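PDB 2YXL: 450aa long hypothetical fmu protein from Pyrococcus horikoshii, which binds the S-adenosylmethionine analogue sinefungin and, as a member of the RsmB/NOP family, probably methylates RNA at carbon 5 of cytosine. Local coordinates for residues D265-P270 with D337-S342; G272-L277 with I287-V292; D318-P323 with S365-E370; A249-V254 with I439-A444. All coordinates share one frame; numbering follows the deposited sequence.

Contact 1: residues D265-P270 with D337-S342; sequences DLAAAP and DAPCTS. With SFG (sinefungin), chain B.
A267 packs on D337 at the cofactor cleft of the class I methyltransferase fold, at the carboxyl ends of the neighbouring parallel strands 262-265 and 331-337. Direct packing between the two loops is slight and rests on one methyl group. The methyl of A267 points at the opposite loop, with CB 3.6 Å from D337 O and 3.9 Å from P339 CD, and the same methyl also borders the sugar of sinefungin.

Most of the linkage is polar and passes through the ligand. The amino nitrogen N of sinefungin gives hydrogen bonds to A267 O (2.9 Å) and to D337 OD2 (2.7 Å), one acceptor from each loop. D337 reaches it with CG anti to the backbone N (chi1 -176°). The carboxylate is also gripped from the protein side: OD2 forms a salt bridge with K273, and OD1 is hydrogen-bonded to T388. These partners limit the rotation of the carboxylate, whose negative charge would probably favour the protonated form of the ligand's amino group.

Two prolines complete the site: P270, preceded by a cis peptide bond, brings CD to 3.3 Å from the carboxylate O of sinefungin, and P339 packs against the adenine, its CG 3.4 Å from C8 of the ligand.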
# COMPACT_ATOMS: atom_id res chain seq x y z
N ASP A 265 -15.60 -5.18 12.50
CA ASP A 265 -14.54 -5.05 11.51
C ASP A 265 -13.61 -6.25 11.70
O ASP A 265 -12.79 -6.27 12.62
CB ASP A 265 -13.78 -3.73 11.69
CG ASP A 265 -12.90 -3.38 10.49
OD1 ASP A 265 -12.32 -4.29 9.85
OD2 ASP A 265 -12.77 -2.17 10.19
N LEU A 266 -13.77 -7.24 10.84
CA LEU A 266 -13.18 -8.57 11.05
C LEU A 266 -11.66 -8.61 10.84
O LEU A 266 -10.97 -9.44 11.44
CB LEU A 266 -13.89 -9.61 10.19
CG LEU A 266 -14.06 -11.04 10.71
CD1 LEU A 266 -14.58 -11.09 12.15
CD2 LEU A 266 -14.96 -11.82 9.78
N ALA A 267 -11.15 -7.73 9.98
CA ALA A 267 -9.71 -7.51 9.83
C ALA A 267 -9.49 -6.00 9.79
O ALA A 267 -9.69 -5.35 8.76
CB ALA A 267 -9.20 -8.17 8.56
N ALA A 268 -9.09 -5.45 10.94
CA ALA A 268 -9.26 -4.02 11.22
C ALA A 268 -8.02 -3.13 11.17
O ALA A 268 -8.09 -2.00 10.69
CB ALA A 268 -9.97 -3.84 12.56
N ALA A 269 -6.89 -3.64 11.67
CA ALA A 269 -5.67 -2.84 11.79
C ALA A 269 -5.03 -2.52 10.43
O ALA A 269 -5.09 -3.34 9.52
CB ALA A 269 -4.67 -3.54 12.71
N PRO A 270 -4.39 -1.33 10.30
CA PRO A 270 -4.14 -0.29 11.29
C PRO A 270 -5.35 0.57 11.66
O PRO A 270 -5.25 1.42 12.54
CB PRO A 270 -3.07 0.58 10.61
CG PRO A 270 -3.40 0.46 9.17
CD PRO A 270 -3.84 -0.96 8.98
N ASP A 337 -12.70 -6.38 5.36
CA ASP A 337 -11.66 -5.87 4.49
C ASP A 337 -10.52 -6.87 4.57
O ASP A 337 -9.57 -6.72 5.34
CB ASP A 337 -11.22 -4.47 4.93
CG ASP A 337 -10.19 -3.86 3.99
OD1 ASP A 337 -10.32 -4.02 2.76
OD2 ASP A 337 -9.24 -3.21 4.49
N ALA A 338 -10.65 -7.92 3.75
CA ALA A 338 -9.88 -9.14 3.89
C ALA A 338 -8.39 -8.96 3.63
O ALA A 338 -8.01 -8.20 2.73
CB ALA A 338 -10.45 -10.22 2.98
N PRO A 339 -7.54 -9.66 4.40
CA PRO A 339 -6.13 -9.74 4.04
C PRO A 339 -6.03 -10.30 2.63
O PRO A 339 -6.75 -11.24 2.29
CB PRO A 339 -5.55 -10.73 5.06
CG PRO A 339 -6.73 -11.43 5.64
CD PRO A 339 -7.83 -10.42 5.63
N CYS A 340 -5.18 -9.71 1.81
CA CYS A 340 -5.11 -10.07 0.40
C CYS A 340 -3.72 -9.87 -0.18
O CYS A 340 -2.79 -9.48 0.54
CB CYS A 340 -6.16 -9.29 -0.40
SG CYS A 340 -5.87 -7.52 -0.48
N THR A 341 -3.59 -10.13 -1.48
CA THR A 341 -2.31 -9.99 -2.19
C THR A 341 -1.83 -8.54 -2.31
O THR A 341 -0.63 -8.30 -2.45
CB THR A 341 -2.39 -10.58 -3.61
OG1 THR A 341 -3.52 -10.04 -4.31
CG2 THR A 341 -2.49 -12.11 -3.56
N SER A 342 -2.77 -7.59 -2.27
CA SER A 342 -2.49 -6.16 -2.44
C SER A 342 -2.13 -5.75 -3.87
O SER A 342 -1.60 -4.66 -4.09
CB SER A 342 -1.42 -5.67 -1.44
OG SER A 342 -1.99 -5.36 -0.18
N SFG B . -9.12 -2.93 7.19
CA SFG B . -7.77 -2.41 7.51
C SFG B . -7.74 -0.88 7.34
O SFG B . -6.87 -0.25 7.98
OXT SFG B . -8.60 -0.36 6.60
CB SFG B . -6.72 -3.09 6.62
CG SFG B . -6.63 -4.60 6.92
CD SFG B . -5.52 -5.31 6.12
NE SFG B . -5.85 -5.22 4.69
C5' SFG B . -5.41 -6.81 6.48
C4' SFG B . -5.26 -7.10 7.99
O4' SFG B . -5.82 -8.42 8.20
C3' SFG B . -3.81 -7.19 8.48
O3' SFG B . -3.61 -6.22 9.52
C2' SFG B . -3.68 -8.62 9.05
O2' SFG B . -2.92 -8.63 10.26
C1' SFG B . -5.14 -8.96 9.34
N9 SFG B . -5.44 -10.42 9.42
C8 SFG B . -5.01 -11.37 8.59
N7 SFG B . -5.49 -12.55 8.97
C5 SFG B . -6.23 -12.36 10.06
C6 SFG B . -6.97 -13.20 10.89
N6 SFG B . -7.03 -14.51 10.65
N1 SFG B . -7.62 -12.67 11.94
C2 SFG B . -7.57 -11.36 12.18
N3 SFG B . -6.88 -10.54 11.41
C4 SFG B . -6.20 -11.00 10.35

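Contact 2: residues G272-L277 with I287-V292; sequences GKTTHL and IYAFDV. With SFG (sinefungin), chain B.
The side chain of T274 turns OG1 anti to its own backbone N (chi1 159°), toward strand 287-290, and I287 answers with CG2, likewise anti to the backbone N, while its other branch extends through CG1 to CD1 (chi2 165°). The two side chains cross obliquely, T274 OG1 lying 3.8 Å from I287 CG2. The longer branch of I287 reaches the helix with its tip, where CD1 meets T274 O at 3.8 Å and L277 CB at 4.1 Å. The methyl of A289 lies near T274 OG1 at a longer distance. T274 and L277 are one helical turn apart, so both present themselves to the same strand face, and the touching residues are all buried.

This is the return leg of a beta-alpha-beta crossover: strand 262-265 leads into helix 272-280, and the chain comes back through strand 286-290. The helix and strand segments run antiparallel at 177°, their axes 10.0 Å apart, without a hydrogen bond between them.

Both elements lead to sinefungin. Near the N-terminal end of the helix, G272 N donates to the carboxylate atom O of the ligand (2.9 Å), and K273 N to its OXT (3.2 Å); this end of the helix would probably stabilise the negative charge. K273 NZ adds a weak bond to OXT. Beyond the strand, the carboxylate of D291 takes the two ribose hydroxyls, one on each oxygen: sinefungin O3' donates to D291 OD1 and O2' to D291 OD2, each at 2.8 Å. Both methyls of V292 rest against the adenine.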
# COMPACT_ATOMS: atom_id res chain seq x y z
N GLY A 272 -7.88 2.16 9.24
CA GLY A 272 -8.39 3.17 8.30
C GLY A 272 -9.89 3.11 8.17
O GLY A 272 -10.57 4.15 8.20
N LYS A 273 -10.43 1.90 8.02
CA LYS A 273 -11.86 1.72 7.81
C LYS A 273 -12.67 1.69 9.11
O LYS A 273 -13.76 2.25 9.16
CB LYS A 273 -12.14 0.49 6.96
CG LYS A 273 -11.66 0.62 5.53
CD LYS A 273 -12.09 -0.56 4.69
CE LYS A 273 -11.36 -0.57 3.35
NZ LYS A 273 -9.88 -0.73 3.49
N THR A 274 -12.14 1.05 10.14
CA THR A 274 -12.84 0.98 11.43
C THR A 274 -12.98 2.36 12.09
O THR A 274 -13.97 2.64 12.75
CB THR A 274 -12.22 -0.05 12.43
OG1 THR A 274 -12.61 0.27 13.77
CG2 THR A 274 -10.72 -0.08 12.34
N THR A 275 -11.99 3.22 11.88
CA THR A 275 -12.07 4.60 12.35
C THR A 275 -13.08 5.42 11.53
O THR A 275 -13.68 6.37 12.03
CB THR A 275 -10.67 5.28 12.42
OG1 THR A 275 -10.70 6.38 13.33
CG2 THR A 275 -10.20 5.76 11.05
N HIS A 276 -13.26 5.04 10.26
CA HIS A 276 -14.24 5.65 9.37
C HIS A 276 -15.67 5.20 9.72
O HIS A 276 -16.60 6.00 9.68
CB HIS A 276 -13.91 5.31 7.91
CG HIS A 276 -14.62 6.15 6.90
ND1 HIS A 276 -15.23 7.35 7.21
CD2 HIS A 276 -14.79 5.98 5.57
CE1 HIS A 276 -15.76 7.87 6.12
NE2 HIS A 276 -15.51 7.06 5.11
N LEU A 277 -15.82 3.92 10.08
CA LEU A 277 -17.11 3.37 10.50
C LEU A 277 -17.65 4.12 11.71
O LEU A 277 -18.85 4.40 11.79
CB LEU A 277 -17.00 1.88 10.80
CG LEU A 277 -16.67 0.87 9.69
CD1 LEU A 277 -16.25 -0.46 10.31
CD2 LEU A 277 -17.83 0.66 8.73
N ILE A 287 -18.14 -1.10 18.02
CA ILE A 287 -17.35 -1.74 16.96
C ILE A 287 -16.36 -2.74 17.56
O ILE A 287 -15.50 -2.38 18.36
CB ILE A 287 -16.58 -0.71 16.08
CG1 ILE A 287 -17.54 0.30 15.46
CG2 ILE A 287 -15.76 -1.43 15.00
CD1 ILE A 287 -16.85 1.53 14.89
N TYR A 288 -16.50 -4.01 17.16
CA TYR A 288 -15.54 -5.04 17.51
C TYR A 288 -14.48 -5.12 16.41
O TYR A 288 -14.79 -5.40 15.25
CB TYR A 288 -16.22 -6.40 17.70
CG TYR A 288 -17.13 -6.48 18.91
CD1 TYR A 288 -18.52 -6.42 18.78
CD2 TYR A 288 -16.60 -6.63 20.20
CE1 TYR A 288 -19.36 -6.50 19.89
CE2 TYR A 288 -17.43 -6.71 21.32
CZ TYR A 288 -18.81 -6.64 21.15
OH TYR A 288 -19.63 -6.72 22.25
N ALA A 289 -13.23 -4.85 16.79
CA ALA A 289 -12.12 -4.80 15.83
C ALA A 289 -11.11 -5.93 16.05
O ALA A 289 -10.36 -5.93 17.03
CB ALA A 289 -11.44 -3.44 15.90
N PHE A 290 -11.09 -6.88 15.12
CA PHE A 290 -10.22 -8.05 15.19
C PHE A 290 -8.97 -7.89 14.33
O PHE A 290 -9.06 -7.42 13.19
CB PHE A 290 -10.97 -9.31 14.76
CG PHE A 290 -12.08 -9.71 15.69
CD1 PHE A 290 -13.36 -9.21 15.54
CD2 PHE A 290 -11.83 -10.62 16.72
CE1 PHE A 290 -14.39 -9.59 16.40
CE2 PHE A 290 -12.85 -11.01 17.59
CZ PHE A 290 -14.13 -10.49 17.43
N ASP A 291 -7.83 -8.30 14.87
CA ASP A 291 -6.58 -8.40 14.11
C ASP A 291 -5.55 -9.27 14.84
O ASP A 291 -5.32 -9.10 16.04
CB ASP A 291 -5.99 -7.02 13.81
CG ASP A 291 -5.09 -7.02 12.59
OD1 ASP A 291 -5.51 -6.48 11.55
OD2 ASP A 291 -3.97 -7.58 12.67
N VAL A 292 -4.92 -10.18 14.10
CA VAL A 292 -3.92 -11.09 14.66
C VAL A 292 -2.59 -10.41 14.99
O VAL A 292 -1.84 -10.88 15.84
CB VAL A 292 -3.66 -12.33 13.76
CG1 VAL A 292 -4.82 -13.31 13.82
CG2 VAL A 292 -3.36 -11.92 12.31
N SFG B . -9.12 -2.93 7.19
CA SFG B . -7.77 -2.41 7.51
C SFG B . -7.74 -0.88 7.34
O SFG B . -6.87 -0.25 7.98
OXT SFG B . -8.60 -0.36 6.60
CB SFG B . -6.72 -3.09 6.62
CG SFG B . -6.63 -4.60 6.92
CD SFG B . -5.52 -5.31 6.12
NE SFG B . -5.85 -5.22 4.69
C5' SFG B . -5.41 -6.81 6.48
C4' SFG B . -5.26 -7.10 7.99
O4' SFG B . -5.82 -8.42 8.20
C3' SFG B . -3.81 -7.19 8.48
O3' SFG B . -3.61 -6.22 9.52
C2' SFG B . -3.68 -8.62 9.05
O2' SFG B . -2.92 -8.63 10.26
C1' SFG B . -5.14 -8.96 9.34
N9 SFG B . -5.44 -10.42 9.42
C8 SFG B . -5.01 -11.37 8.59
N7 SFG B . -5.49 -12.55 8.97
C5 SFG B . -6.23 -12.36 10.06
C6 SFG B . -6.97 -13.20 10.89
N6 SFG B . -7.03 -14.51 10.65
N1 SFG B . -7.62 -12.67 11.94
C2 SFG B . -7.57 -11.36 12.18
N3 SFG B . -6.88 -10.54 11.41
C4 SFG B . -6.20 -11.00 10.35

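Contact 3: residues D318-P323 with S365-E370; sequences DARKAP and SQLQRE. With SFG (sinefungin), chain B.
At the adenine end of the sinefungin pocket, the loop after strand 312-315 meets helix 361-376 through a salt bridge between R320 and E370. R320 NE lies 2.9 Å from E370 OE2. The carboxylate oxygen sits over one face of the guanidinium, and the two planes are 20° apart, so the pairing rests on charge, with no N-H directed at the oxygen. L367 CD1 comes over that same face, 3.9 Å from R320 NH1. The arginine is bent at chi2 and chi3 (108° and 85°), which folds its head back toward the ligand and D318.

D318, R320 and E370 thus form a salt-bridge network next to an Asx turn, in which D318 OD1 accepts from R320 N at 2.8 Å. The other oxygen, D318 OD2, is 2.8 Å from R320 NH1 but well out of the guanidinium plane.

The same loop reads the edge of the adenine that carries N1 and N6. A319 N donates to N1 of sinefungin (3.1 Å), while the ligand's N6 gives a weak bond to D318 OD1 (3.4 Å). N6 also lies at the guanidinium edge of R320, in its plane, without a hydrogen bond between them. From the helix, L367 CD2 reaches N7 of the purine at 4.0 Å.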
# COMPACT_ATOMS: atom_id res chain seq x y z
N ASP A 318 -7.68 -14.34 16.49
CA ASP A 318 -7.99 -14.89 15.17
C ASP A 318 -9.46 -14.62 14.85
O ASP A 318 -10.34 -14.85 15.68
CB ASP A 318 -7.70 -16.39 15.14
CG ASP A 318 -7.67 -16.96 13.73
OD1 ASP A 318 -8.50 -16.55 12.89
OD2 ASP A 318 -6.83 -17.84 13.47
N ALA A 319 -9.71 -14.12 13.64
CA ALA A 319 -11.06 -13.72 13.24
C ALA A 319 -11.90 -14.89 12.72
O ALA A 319 -13.09 -14.72 12.44
CB ALA A 319 -11.01 -12.60 12.21
N ARG A 320 -11.29 -16.07 12.58
CA ARG A 320 -12.04 -17.29 12.32
C ARG A 320 -12.80 -17.72 13.58
O ARG A 320 -13.86 -18.35 13.49
CB ARG A 320 -11.14 -18.41 11.80
CG ARG A 320 -10.74 -18.26 10.34
CD ARG A 320 -9.28 -17.88 10.19
NE ARG A 320 -8.41 -19.06 10.21
CZ ARG A 320 -7.10 -19.04 10.44
NH1 ARG A 320 -6.47 -17.90 10.68
NH2 ARG A 320 -6.42 -20.17 10.43
N LYS A 321 -12.23 -17.39 14.74
CA LYS A 321 -12.95 -17.41 16.01
C LYS A 321 -13.86 -16.18 16.04
O LYS A 321 -13.60 -15.20 15.34
CB LYS A 321 -11.98 -17.39 17.19
CG LYS A 321 -10.90 -18.47 17.15
CD LYS A 321 -9.88 -18.28 18.26
CE LYS A 321 -8.58 -19.01 17.95
NZ LYS A 321 -8.73 -20.49 17.92
N ALA A 322 -14.92 -16.23 16.85
CA ALA A 322 -16.04 -15.28 16.77
C ALA A 322 -16.78 -15.54 15.46
O ALA A 322 -16.33 -15.10 14.40
CB ALA A 322 -15.57 -13.83 16.87
N PRO A 323 -17.93 -16.25 15.52
CA PRO A 323 -18.74 -16.71 16.66
C PRO A 323 -18.00 -17.39 17.82
O PRO A 323 -16.83 -17.76 17.68
CB PRO A 323 -19.71 -17.71 16.01
CG PRO A 323 -19.86 -17.22 14.64
CD PRO A 323 -18.50 -16.71 14.24
N SER A 365 -6.68 -16.69 -0.95
CA SER A 365 -8.05 -17.01 -1.33
C SER A 365 -8.75 -17.94 -0.33
O SER A 365 -9.93 -17.74 -0.02
CB SER A 365 -8.09 -17.63 -2.74
OG SER A 365 -9.42 -17.78 -3.20
N GLN A 366 -8.02 -18.93 0.18
CA GLN A 366 -8.56 -19.86 1.18
C GLN A 366 -8.81 -19.17 2.53
O GLN A 366 -9.82 -19.44 3.18
CB GLN A 366 -7.64 -21.08 1.37
CG GLN A 366 -8.27 -22.23 2.18
CD GLN A 366 -7.34 -23.42 2.38
OE1 GLN A 366 -7.69 -24.56 2.08
NE2 GLN A 366 -6.14 -23.17 2.91
N LEU A 367 -7.90 -18.28 2.92
CA LEU A 367 -8.04 -17.53 4.17
C LEU A 367 -9.25 -16.59 4.14
O LEU A 367 -9.95 -16.43 5.14
CB LEU A 367 -6.76 -16.75 4.51
CG LEU A 367 -6.75 -15.88 5.79
CD1 LEU A 367 -7.02 -16.70 7.06
CD2 LEU A 367 -5.44 -15.13 5.92
N GLN A 368 -9.49 -15.98 2.98
CA GLN A 368 -10.64 -15.10 2.78
C GLN A 368 -11.95 -15.87 2.91
O GLN A 368 -12.91 -15.36 3.51
CB GLN A 368 -10.54 -14.40 1.42
CG GLN A 368 -9.41 -13.37 1.34
CD GLN A 368 -8.84 -13.19 -0.07
OE1 GLN A 368 -9.43 -13.65 -1.05
NE2 GLN A 368 -7.70 -12.53 -0.16
N ARG A 369 -11.99 -17.08 2.36
CA ARG A 369 -13.18 -17.94 2.44
C ARG A 369 -13.55 -18.34 3.86
O ARG A 369 -14.73 -18.35 4.21
CB ARG A 369 -13.02 -19.18 1.56
CG ARG A 369 -13.05 -18.91 0.06
CD ARG A 369 -13.10 -20.21 -0.73
NE ARG A 369 -12.62 -20.05 -2.10
CZ ARG A 369 -12.54 -21.03 -2.99
NH1 ARG A 369 -12.08 -20.78 -4.21
NH2 ARG A 369 -12.92 -22.26 -2.67
N GLU A 370 -12.55 -18.65 4.68
CA GLU A 370 -12.81 -19.06 6.07
C GLU A 370 -13.09 -17.87 7.00
O GLU A 370 -13.75 -18.02 8.03
CB GLU A 370 -11.71 -19.98 6.63
CG GLU A 370 -10.31 -19.38 6.71
CD GLU A 370 -9.22 -20.43 6.89
OE1 GLU A 370 -9.39 -21.57 6.39
OE2 GLU A 370 -8.19 -20.12 7.51
N SFG B . -9.12 -2.93 7.19
CA SFG B . -7.77 -2.41 7.51
C SFG B . -7.74 -0.88 7.34
O SFG B . -6.87 -0.25 7.98
OXT SFG B . -8.60 -0.36 6.60
CB SFG B . -6.72 -3.09 6.62
CG SFG B . -6.63 -4.60 6.92
CD SFG B . -5.52 -5.31 6.12
NE SFG B . -5.85 -5.22 4.69
C5' SFG B . -5.41 -6.81 6.48
C4' SFG B . -5.26 -7.10 7.99
O4' SFG B . -5.82 -8.42 8.20
C3' SFG B . -3.81 -7.19 8.48
O3' SFG B . -3.61 -6.22 9.52
C2' SFG B . -3.68 -8.62 9.05
O2' SFG B . -2.92 -8.63 10.26
C1' SFG B . -5.14 -8.96 9.34
N9 SFG B . -5.44 -10.42 9.42
C8 SFG B . -5.01 -11.37 8.59
N7 SFG B . -5.49 -12.55 8.97
C5 SFG B . -6.23 -12.36 10.06
C6 SFG B . -6.97 -13.20 10.89
N6 SFG B . -7.03 -14.51 10.65
N1 SFG B . -7.62 -12.67 11.94
C2 SFG B . -7.57 -11.36 12.18
N3 SFG B . -6.88 -10.54 11.41
C4 SFG B . -6.20 -11.00 10.35

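Contact 4: residues A249-V254 with I439-A444; sequences AVASIV and IGFFYA
Y443 and the V250-A251 turn of the helix make the close part of this contact. The Y443 ring points its CE2 edge at the helix, where A251 N lies near the ring plane, 3.7 Å from Y443 CE2; the A251 methyl is 4.1 Å from the same carbon. V250 crosses the tyrosine at about a right angle, with V250 CG1 3.9 Å from Y443 CE2 and V250 CB 3.8 Å from Y443 OH. With CG anti to the carbonyl carbon (chi1 -51°), the ring is directed at the helix, and its hydroxyl is hydrogen-bonded to A247 O one turn earlier.

Helix 246-255 packs here on the sheet of the methyltransferase domain, along strand 441-447, which pairs antiparallel with strand 383-389. Helix 249-254 and strand 441-444 run nearly parallel, 6° between their directions and 9.8 Å between their axes.

Packing is slacker toward both ends. F441 approaches A251 CB obliquely, its CE1 4.3 Å away; its ring also lies against one face of Y443 and touches K273. At the other end V254, partly exposed, turns toward the strand, yet V254 CG2 comes no nearer than 5.0 Å, to Y443 CD2, and on the outer side of the helix I253 is exposed.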
# COMPACT_ATOMS: atom_id res chain seq x y z
N ALA A 249 -12.14 4.53 1.54
CA ALA A 249 -13.15 5.38 2.17
C ALA A 249 -14.56 5.05 1.70
O ALA A 249 -15.51 5.13 2.49
CB ALA A 249 -12.84 6.84 1.92
N VAL A 250 -14.69 4.70 0.42
CA VAL A 250 -15.97 4.32 -0.18
C VAL A 250 -16.55 3.06 0.49
O VAL A 250 -17.76 2.98 0.73
CB VAL A 250 -15.83 4.11 -1.71
CG1 VAL A 250 -17.07 3.44 -2.31
CG2 VAL A 250 -15.55 5.43 -2.41
N ALA A 251 -15.67 2.11 0.80
CA ALA A 251 -16.05 0.86 1.46
C ALA A 251 -16.97 1.08 2.66
O ALA A 251 -18.10 0.56 2.68
CB ALA A 251 -14.82 0.06 1.87
N SER A 252 -16.52 1.86 3.64
CA SER A 252 -17.31 2.14 4.84
C SER A 252 -18.63 2.83 4.54
O SER A 252 -19.64 2.55 5.18
CB SER A 252 -16.51 2.96 5.85
OG SER A 252 -15.44 2.21 6.40
N ILE A 253 -18.62 3.74 3.56
CA ILE A 253 -19.83 4.47 3.18
C ILE A 253 -20.86 3.52 2.55
O ILE A 253 -22.06 3.65 2.81
CB ILE A 253 -19.51 5.68 2.24
CG1 ILE A 253 -18.73 6.75 3.00
CG2 ILE A 253 -20.79 6.29 1.65
CD1 ILE A 253 -17.86 7.64 2.12
N VAL A 254 -20.39 2.57 1.75
CA VAL A 254 -21.24 1.58 1.10
C VAL A 254 -21.95 0.66 2.11
O VAL A 254 -23.16 0.46 2.02
CB VAL A 254 -20.46 0.77 0.03
CG1 VAL A 254 -21.18 -0.52 -0.36
CG2 VAL A 254 -20.21 1.64 -1.20
N ILE A 439 -6.46 3.22 -5.87
CA ILE A 439 -5.98 1.83 -5.91
C ILE A 439 -7.01 0.87 -6.50
O ILE A 439 -8.21 1.13 -6.46
CB ILE A 439 -5.56 1.33 -4.51
CG1 ILE A 439 -6.70 1.55 -3.49
CG2 ILE A 439 -4.26 2.00 -4.06
CD1 ILE A 439 -6.53 0.81 -2.18
N GLY A 440 -6.53 -0.24 -7.06
CA GLY A 440 -7.40 -1.34 -7.49
C GLY A 440 -8.15 -1.89 -6.28
O GLY A 440 -7.54 -2.19 -5.25
N PHE A 441 -9.46 -2.02 -6.41
CA PHE A 441 -10.30 -2.38 -5.26
C PHE A 441 -11.51 -3.20 -5.68
O PHE A 441 -11.94 -3.15 -6.84
CB PHE A 441 -10.75 -1.11 -4.55
CG PHE A 441 -10.78 -1.21 -3.05
CD1 PHE A 441 -11.98 -1.43 -2.38
CD2 PHE A 441 -9.62 -1.08 -2.31
CE1 PHE A 441 -12.02 -1.51 -0.99
CE2 PHE A 441 -9.64 -1.16 -0.92
CZ PHE A 441 -10.85 -1.38 -0.26
N PHE A 442 -12.06 -3.96 -4.73
CA PHE A 442 -13.23 -4.79 -4.99
C PHE A 442 -14.24 -4.67 -3.86
O PHE A 442 -13.86 -4.60 -2.69
CB PHE A 442 -12.80 -6.25 -5.17
CG PHE A 442 -13.95 -7.19 -5.44
CD1 PHE A 442 -14.54 -7.23 -6.70
CD2 PHE A 442 -14.43 -8.03 -4.45
CE1 PHE A 442 -15.59 -8.09 -6.97
CE2 PHE A 442 -15.48 -8.90 -4.70
CZ PHE A 442 -16.07 -8.93 -5.96
N TYR A 443 -15.52 -4.63 -4.23
CA TYR A 443 -16.62 -4.48 -3.29
C TYR A 443 -17.69 -5.54 -3.53
O TYR A 443 -18.09 -5.77 -4.68
CB TYR A 443 -17.28 -3.10 -3.43
CG TYR A 443 -16.34 -1.92 -3.40
CD1 TYR A 443 -15.59 -1.57 -4.53
CD2 TYR A 443 -16.21 -1.13 -2.26
CE1 TYR A 443 -14.74 -0.48 -4.51
CE2 TYR A 443 -15.36 -0.03 -2.23
CZ TYR A 443 -14.63 0.28 -3.36
OH TYR A 443 -13.77 1.35 -3.36
N ALA A 444 -18.14 -6.18 -2.46
CA ALA A 444 -19.27 -7.10 -2.53
C ALA A 444 -20.16 -6.92 -1.31
O ALA A 444 -19.77 -7.25 -0.19
CB ALA A 444 -18.79 -8.53 -2.63

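How the contacts relate
Contacts 1, 2 and 4 are buried, whereas contact 3 lies at the surface, and their chemistry follows. Contacts 2 and 4 both lay a helix on the same sheet by apolar packing, and their helices meet where K273 O is approached by S252 OG. Contact 1 joins two loops at strand ends chiefly through polar bonds to sinefungin; contact 3 relies on charged groups at the adenine end. Contacts 1, 2 and 3 share the ligand. D337 and K273 tie contact 1 to contact 2, and P339 O with Q368 NE2 ties it to contact 3. Contact 4 touches no ligand, but F441 packs near D337. Contacts 3 and 4 do not touch.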